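Local atomic coordinates of carbon dioxide concentrating mechanism protein CcmK (Synechococcus elongatus, PDB entry 4OX6), a protein that probably forms hexameric tiles of the carboxysome shell, the protein coat of the bacterial microcompartment that serves carbon dioxide fixation. Residues Q17-S22 with G63-V68; K26-I31 with A55-N60. One frame throughout, in Å; residues are numbered along the deposited sequence.

Interaction 1 of 2, residues Q17-S22 with G63-V68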
ATOM      1  N   GLN A  17     -20.659 -24.674  -9.421  1.00 28.78           N
ATOM      2  CA  GLN A  17     -21.150 -25.709  -8.539  1.00 32.92           C
ATOM      3  C   GLN A  17     -20.690 -25.470  -7.100  1.00 34.23           C
ATOM      4  O   GLN A  17     -21.405 -25.878  -6.155  1.00 33.87           O
ATOM      5  CB  GLN A  17     -20.617 -27.073  -9.016  1.00 37.24           C
ATOM      6  CG  GLN A  17     -21.154 -27.549 -10.342  1.00 39.87           C
ATOM      7  CD  GLN A  17     -22.411 -28.370 -10.153  1.00 45.85           C
ATOM      8  OE1 GLN A  17     -22.424 -29.580 -10.385  1.00 55.80           O
ATOM      9  NE2 GLN A  17     -23.477 -27.718  -9.716  1.00 48.87           N
ATOM     10  N   GLN A  18     -19.505 -24.833  -6.939  1.00 21.76           N
ATOM     11  CA  GLN A  18     -18.915 -24.616  -5.598  1.00 17.00           C
ATOM     12  C   GLN A  18     -19.078 -23.233  -5.005  1.00 13.83           C
ATOM     13  O   GLN A  18     -18.742 -22.169  -5.585  1.00 13.95           O
ATOM     14  CB  GLN A  18     -17.460 -25.078  -5.548  1.00 19.48           C
ATOM     15  CG  GLN A  18     -17.346 -26.555  -5.863  1.00 25.04           C
ATOM     16  CD  GLN A  18     -16.427 -27.261  -4.891  1.00 32.38           C
ATOM     17  OE1 GLN A  18     -15.353 -26.750  -4.574  1.00 31.24           O
ATOM     18  NE2 GLN A  18     -16.879 -28.401  -4.342  1.00 33.77           N
ATOM     19  N   ALA A  19     -19.569 -23.254  -3.780  1.00 10.66           N
ATOM     20  CA  ALA A  19     -19.641 -22.044  -2.970  1.00  9.70           C
ATOM     21  C   ALA A  19     -18.304 -21.411  -2.747  1.00  9.71           C
ATOM     22  O   ALA A  19     -17.262 -22.086  -2.813  1.00 10.70           O
ATOM     23  CB  ALA A  19     -20.242 -22.358  -1.608  1.00 11.88           C
ATOM     24  N   ILE A  20     -18.354 -20.107  -2.458  1.00 10.09           N
ATOM     25  CA  ILE A  20     -17.189 -19.381  -1.936  1.00  9.68           C
ATOM     26  C   ILE A  20     -17.464 -18.911  -0.550  1.00  9.92           C
ATOM     27  O   ILE A  20     -18.519 -18.330  -0.242  1.00 12.03           O
ATOM     28  CB  ILE A  20     -16.744 -18.225  -2.881  1.00 18.41           C
ATOM     29  CG1 ILE A  20     -15.703 -17.241  -2.218  1.00 16.50           C
ATOM     30  CG2 ILE A  20     -17.852 -17.446  -3.286  1.00 15.63           C
ATOM     31  CD1 ILE A  20     -14.301 -17.777  -2.278  1.00 26.49           C
ATOM     32  N   GLY A  21     -16.484 -19.104   0.333  1.00  8.69           N
ATOM     33  CA  GLY A  21     -16.485 -18.435   1.622  1.00  8.10           C
ATOM     34  C   GLY A  21     -15.246 -17.549   1.675  1.00  9.04           C
ATOM     35  O   GLY A  21     -14.160 -17.963   1.244  1.00  9.94           O
ATOM     36  N   SER A  22     -15.440 -16.339   2.207  1.00  8.61           N
ATOM     37  CA  SER A  22     -14.305 -15.413   2.380  1.00  7.59           C
ATOM     38  C   SER A  22     -14.419 -14.829   3.752  1.00  8.25           C
ATOM     39  O   SER A  22     -15.437 -14.399   4.186  1.00  9.31           O
ATOM     40  CB  SER A  22     -14.376 -14.327   1.326  1.00  8.68           C
ATOM     41  OG  SER A  22     -13.217 -13.471   1.343  1.00 10.03           O
ATOM     42  N   GLY A  63     -16.056 -24.935  -1.712  1.00  9.98           N
ATOM     43  CA  GLY A  63     -16.570 -26.267  -1.441  1.00 11.75           C
ATOM     44  C   GLY A  63     -18.074 -26.255  -1.570  1.00 10.44           C
ATOM     45  O   GLY A  63     -18.648 -25.201  -1.929  1.00 11.00           O
ATOM     46  N   ASP A  64     -18.715 -27.385  -1.335  1.00 11.55           N
ATOM     47  CA  ASP A  64     -20.163 -27.380  -1.269  1.00 10.70           C
ATOM     48  C   ASP A  64     -20.611 -26.440  -0.166  1.00  9.34           C
ATOM     49  O   ASP A  64     -19.931 -26.301   0.862  1.00 10.68           O
ATOM     50  CB  ASP A  64     -20.713 -28.761  -0.990  1.00 13.83           C
ATOM     51  CG  ASP A  64     -20.539 -29.689  -2.142  1.00 18.98           C
ATOM     52  OD1 ASP A  64     -20.170 -29.243  -3.251  1.00 22.13           O
ATOM     53  OD2 ASP A  64     -20.807 -30.900  -1.879  1.00 23.04           O
ATOM     54  N   VAL A  65     -21.777 -25.779  -0.307  1.00  9.57           N
ATOM     55  CA  VAL A  65     -22.124 -24.749   0.654  1.00  9.36           C
ATOM     56  C   VAL A  65     -22.191 -25.289   2.101  1.00 10.54           C
ATOM     57  O   VAL A  65     -21.808 -24.564   3.042  1.00  9.77           O
ATOM     58  CB  VAL A  65     -23.394 -23.950   0.279  1.00 13.05           C
ATOM     59  CG1 VAL A  65     -24.601 -24.726   0.435  1.00 12.48           C
ATOM     60  CG2 VAL A  65     -23.453 -22.639   1.089  1.00 13.46           C
ATOM     61  N   SER A  66     -22.700 -26.512   2.306  1.00  9.85           N
ATOM     62  CA  SER A  66     -22.842 -27.011   3.692  1.00  9.90           C
ATOM     63  C   SER A  66     -21.452 -27.156   4.348  1.00  9.44           C
ATOM     64  O   SER A  66     -21.296 -26.919   5.531  1.00 11.03           O
ATOM     65  CB  SER A  66     -23.561 -28.331   3.783  1.00 11.18           C
ATOM     66  OG  SER A  66     -23.062 -29.136   2.777  1.00 19.55           O
ATOM     67  N   GLU A  67     -20.478 -27.562   3.554  1.00  8.85           N
ATOM     68  CA  GLU A  67     -19.091 -27.724   4.012  1.00  8.85           C
ATOM     69  C   GLU A  67     -18.445 -26.361   4.261  1.00 10.43           C
ATOM     70  O   GLU A  67     -17.734 -26.165   5.261  1.00 10.64           O
ATOM     71  CB  GLU A  67     -18.275 -28.567   3.063  1.00 10.22           C
ATOM     72  CG  GLU A  67     -18.798 -29.966   2.851  1.00 10.69           C
ATOM     73  CD  GLU A  67     -18.681 -30.829   4.072  1.00 12.91           C
ATOM     74  OE1 GLU A  67     -17.538 -30.955   4.637  1.00 13.31           O
ATOM     75  OE2 GLU A  67     -19.737 -31.344   4.540  1.00 14.66           O
ATOM     76  N   VAL A  68     -18.670 -25.406   3.366  1.00  9.45           N
ATOM     77  CA  VAL A  68     -18.167 -24.030   3.583  1.00  8.31           C
ATOM     78  C   VAL A  68     -18.778 -23.428   4.811  1.00  9.45           C
ATOM     79  O   VAL A  68     -18.025 -22.735   5.578  1.00  9.70           O
ATOM     80  CB  VAL A  68     -18.445 -23.157   2.370  1.00  8.44           C
ATOM     81  CG1 VAL A  68     -18.186 -21.703   2.633  1.00  9.33           C
ATOM     82  CG2 VAL A  68     -17.583 -23.644   1.198  1.00 10.18           C
TER
HETATM   83  O   HOH W   1     -22.557 -25.015  -3.456  1.00 23.92           O
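A19 and G63 face each other as an antiparallel hydrogen-bonded pair, the last rung between strands 19-26 and 56-63 of the BMC-domain sheet before the chain turns into helix 65-81. The two bonds of the rung are unequal. G63 N gives the better one, 3.3 Å to A19 O with an N-H...O angle of 155°, whereas A19 N to G63 O is short at 2.8 Å but weak, bent to 119°. The backbone of G63 is fully extended, phi and psi both near 180°, a shape glycine adopts easily, and the amide of Q18 lies against it, OE1 3.4 Å from G63 CA. The chain of Q18 sets out beside its own backbone N (chi1 -60°) and bends at chi2, which brings NE2 to 3.6 Å from D64 OD1, a proximity without a hydrogen bond. With an alanine here, G63 CA would probably lose the amide lying on it and the D64 carboxylate its nearby NE2.

On the helix side, the small A19 lets the first turn come close: A19 CB lies 3.8 Å from V65 CA. The branches of V68 divide between two neighbours, CG2 reaching A19 and CG1 packing on G21, where any side chain would collide with it. Further out, the R62 guanidinium binds the carbonyls of Q18 and A19, and a water receives a weak bond from V65 N while donating to Q17 O, 3.1 Å away.

Interaction 2 of 2, residues K26-I31 with A55-N60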
ATOM      1  N   LYS A  26      -7.962  -8.533  10.798  1.00  9.06           N
ATOM      2  CA  LYS A  26      -6.838  -7.639  10.973  1.00  9.15           C
ATOM      3  C   LYS A  26      -5.733  -8.438  11.635  1.00  9.90           C
ATOM      4  O   LYS A  26      -5.901  -9.030  12.722  1.00 10.32           O
ATOM      5  CB  LYS A  26      -7.211  -6.400  11.793  1.00 13.51           C
ATOM      6  CG  LYS A  26      -6.111  -5.335  11.832  1.00 17.47           C
ATOM      7  CD  LYS A  26      -6.550  -4.039  12.441  1.00 24.64           C
ATOM      8  CE  LYS A  26      -7.300  -3.180  11.433  1.00 33.77           C
ATOM      9  NZ  LYS A  26      -6.318  -2.373  10.654  1.00 43.50           N
ATOM     10  N   GLY A  27      -4.610  -8.461  10.939  1.00  9.77           N
ATOM     11  CA  GLY A  27      -3.454  -9.240  11.331  1.00 10.08           C
ATOM     12  C   GLY A  27      -3.257 -10.465  10.452  1.00  9.66           C
ATOM     13  O   GLY A  27      -4.242 -11.113  10.049  1.00 10.76           O
ATOM     14  N   PHE A  28      -2.000 -10.821  10.213  1.00  8.87           N
ATOM     15  CA  PHE A  28      -1.626 -12.009   9.445  1.00  8.57           C
ATOM     16  C   PHE A  28      -1.716 -13.299  10.294  1.00  8.58           C
ATOM     17  O   PHE A  28      -2.299 -14.305   9.865  1.00  8.50           O
ATOM     18  CB  PHE A  28      -0.247 -11.839   8.798  1.00  8.95           C
ATOM     19  CG  PHE A  28       0.156 -12.911   7.820  1.00  7.94           C
ATOM     20  CD1 PHE A  28      -0.509 -13.030   6.596  1.00  9.40           C
ATOM     21  CD2 PHE A  28       1.127 -13.854   8.124  1.00  9.73           C
ATOM     22  CE1 PHE A  28      -0.141 -13.994   5.694  1.00 11.68           C
ATOM     23  CE2 PHE A  28       1.494 -14.832   7.212  1.00 10.35           C
ATOM     24  CZ  PHE A  28       0.822 -14.919   6.018  1.00 12.34           C
ATOM     25  N   PRO A  29      -1.203 -13.309  11.536  1.00  8.08           N
ATOM     26  CA  PRO A  29      -1.386 -14.543  12.307  1.00  7.92           C
ATOM     27  C   PRO A  29      -2.843 -15.032  12.442  1.00  9.18           C
ATOM     28  O   PRO A  29      -3.060 -16.247  12.271  1.00  8.24           O
ATOM     29  CB  PRO A  29      -0.760 -14.196  13.667  1.00  8.73           C
ATOM     30  CG  PRO A  29       0.286 -13.174  13.328  1.00  8.87           C
ATOM     31  CD  PRO A  29      -0.339 -12.335  12.236  1.00  7.31           C
ATOM     32  N   PRO A  30      -3.860 -14.181  12.668  1.00  7.77           N
ATOM     33  CA  PRO A  30      -5.248 -14.681  12.715  1.00  7.59           C
ATOM     34  C   PRO A  30      -5.724 -15.237  11.371  1.00  9.61           C
ATOM     35  O   PRO A  30      -6.607 -16.118  11.408  1.00  8.62           O
ATOM     36  CB  PRO A  30      -6.069 -13.501  13.188  1.00 10.12           C
ATOM     37  CG  PRO A  30      -5.196 -12.314  13.028  1.00 16.74           C
ATOM     38  CD  PRO A  30      -3.770 -12.770  13.074  1.00  9.02           C
ATOM     39  N   ILE A  31      -5.243 -14.759  10.214  1.00  8.54           N
ATOM     40  CA  ILE A  31      -5.709 -15.342   8.977  1.00  9.02           C
ATOM     41  C   ILE A  31      -5.151 -16.735   8.788  1.00  8.18           C
ATOM     42  O   ILE A  31      -5.798 -17.588   8.204  1.00  8.23           O
ATOM     43  CB  ILE A  31      -5.446 -14.411   7.768  1.00  7.84           C
ATOM     44  CG1 ILE A  31      -6.499 -14.666   6.691  1.00  9.03           C
ATOM     45  CG2 ILE A  31      -4.062 -14.516   7.165  1.00 10.00           C
ATOM     46  CD1 ILE A  31      -7.939 -14.350   7.084  1.00  9.84           C
ATOM     47  N   ALA A  55      -3.180  -3.804   7.188  1.00 12.67           N
ATOM     48  CA  ALA A  55      -2.913  -5.032   7.908  1.00 12.01           C
ATOM     49  C   ALA A  55      -4.089  -6.016   7.936  1.00 10.89           C
ATOM     50  O   ALA A  55      -4.152  -6.909   8.780  1.00 12.99           O
ATOM     51  CB  ALA A  55      -2.480  -4.768   9.319  1.00 14.51           C
ATOM     52  N   ARG A  56      -5.011  -5.896   6.968  1.00 10.58           N
ATOM     53  CA  ARG A  56      -6.129  -6.832   6.849  1.00  9.58           C
ATOM     54  C   ARG A  56      -5.827  -7.801   5.760  1.00  9.26           C
ATOM     55  O   ARG A  56      -5.240  -7.479   4.713  1.00 10.25           O
ATOM     56  CB  ARG A  56      -7.425  -6.050   6.617  1.00  8.88           C
ATOM     57  CG  ARG A  56      -7.902  -5.354   7.875  1.00  9.99           C
ATOM     58  CD  ARG A  56      -8.999  -4.303   7.712  1.00 11.69           C
ATOM     59  NE  ARG A  56     -10.204  -4.876   7.159  1.00 10.47           N
ATOM     60  CZ  ARG A  56     -11.433  -4.422   7.395  1.00 11.57           C
ATOM     61  NH1 ARG A  56     -11.612  -3.395   8.209  1.00 14.54           N
ATOM     62  NH2 ARG A  56     -12.467  -4.967   6.781  1.00 11.72           N
ATOM     63  N   PHE A  57      -6.299  -9.038   5.988  1.00  9.55           N
ATOM     64  CA  PHE A  57      -6.094 -10.132   5.033  1.00  9.40           C
ATOM     65  C   PHE A  57      -7.374 -10.940   4.919  1.00  9.24           C
ATOM     66  O   PHE A  57      -8.035 -11.207   5.941  1.00  9.24           O
ATOM     67  CB  PHE A  57      -5.017 -11.094   5.579  1.00  9.04           C
ATOM     68  CG  PHE A  57      -3.642 -10.481   5.647  1.00  9.82           C
ATOM     69  CD1 PHE A  57      -3.220  -9.793   6.755  1.00 10.66           C
ATOM     70  CD2 PHE A  57      -2.776 -10.626   4.576  1.00  9.66           C
ATOM     71  CE1 PHE A  57      -1.979  -9.183   6.793  1.00 11.13           C
ATOM     72  CE2 PHE A  57      -1.506 -10.046   4.602  1.00 11.07           C
ATOM     73  CZ  PHE A  57      -1.122  -9.327   5.700  1.00  9.55           C
ATOM     74  N   ALA A  58      -7.726 -11.365   3.701  1.00  9.27           N
ATOM     75  CA  ALA A  58      -8.871 -12.248   3.523  1.00 10.35           C
ATOM     76  C   ALA A  58      -8.405 -13.581   3.000  1.00 11.31           C
ATOM     77  O   ALA A  58      -7.491 -13.666   2.175  1.00 12.49           O
ATOM     78  CB  ALA A  58      -9.882 -11.630   2.571  1.00 10.42           C
ATOM     79  N   VAL A  59      -9.036 -14.658   3.464  1.00  9.92           N
ATOM     80  CA  VAL A  59      -8.790 -16.012   2.932  1.00  8.85           C
ATOM     81  C   VAL A  59     -10.060 -16.467   2.219  1.00  8.65           C
ATOM     82  O   VAL A  59     -11.167 -16.237   2.705  1.00 10.17           O
ATOM     83  CB  VAL A  59      -8.389 -17.016   4.037  1.00 10.71           C
ATOM     84  CG1 VAL A  59      -9.411 -17.190   5.146  1.00  9.83           C
ATOM     85  CG2 VAL A  59      -8.017 -18.380   3.424  1.00 11.62           C
ATOM     86  N   ASN A  60      -9.886 -17.127   1.094  1.00  7.98           N
ATOM     87  CA  ASN A  60     -10.981 -17.580   0.225  1.00  8.85           C
ATOM     88  C   ASN A  60     -10.953 -19.083   0.129  1.00  9.57           C
ATOM     89  O   ASN A  60      -9.896 -19.709  -0.141  1.00 10.12           O
ATOM     90  CB  ASN A  60     -10.777 -16.964  -1.147  1.00 10.51           C
ATOM     91  CG  ASN A  60     -10.775 -15.450  -1.071  1.00  9.58           C
ATOM     92  OD1 ASN A  60     -11.723 -14.860  -0.553  1.00 12.33           O
ATOM     93  ND2 ASN A  60      -9.712 -14.829  -1.559  1.00 10.92           N
TER
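F28 sets the edge of its ring against the face of F57 where strand 19-26 of the BMC domain gives way to helix 28-39, which packs on neighbouring strand 56-63. The ring centroids are 5.1 Å apart and the planes 66° apart, a T-shaped stack. With F28 CG anti to the backbone N (chi1 -171°), the ring is turned to bring CD1 above the centre of the F57 ring.

Aliphatic packing is the work of I31, whose two arms share the strand between them. CG2 meets F57 CB at 3.9 Å, while CD1 reaches past it to V59 CG1 at 3.7 Å; a beta-branched isoleucine fits this place by sending one arm to each spot.

The polar contacts lie at the turn. G27 N donates to A55 O over 2.7 Å, nearly straight at 169°, and K26 CA adds a CA-H...O contact to the same oxygen. Positive phi at G27 would press a CB against the preceding carbonyl, which calls for glycine. K26 and R56 form a non-hydrogen-bonded antiparallel pair with their aliphatic stems touching; their charged ends part, K26 NZ to a hydrogen bond with S54 O and R56 NE to a salt bridge with E24 of the same chain. E24 of a neighbouring subunit accepts a hydrogen bond from F28 N. Within the pair itself, K26 CB rests 4.1 Å from R56 CG.

Interactions 1 and 2 join the same two adjacent strands, 19-26 and 56-63, near their opposite ends, with centres 20 Å apart on opposite sides of the chain's centre. In each, one strand runs into a helix: 56-63 into 65-81 in interaction 1, and 19-26 into 28-39 in interaction 2, which is nested within the loop that interaction 1 closes. The two meet midway, where S22 OG lies 2.8 Å from N60 OD1, a probable hydrogen bond, and I20 CD1 packs on N60 CB at 3.8 Å. Interaction 2 also borders two neighbouring subunits, consistent with a place at the joints of the six-chain assembly.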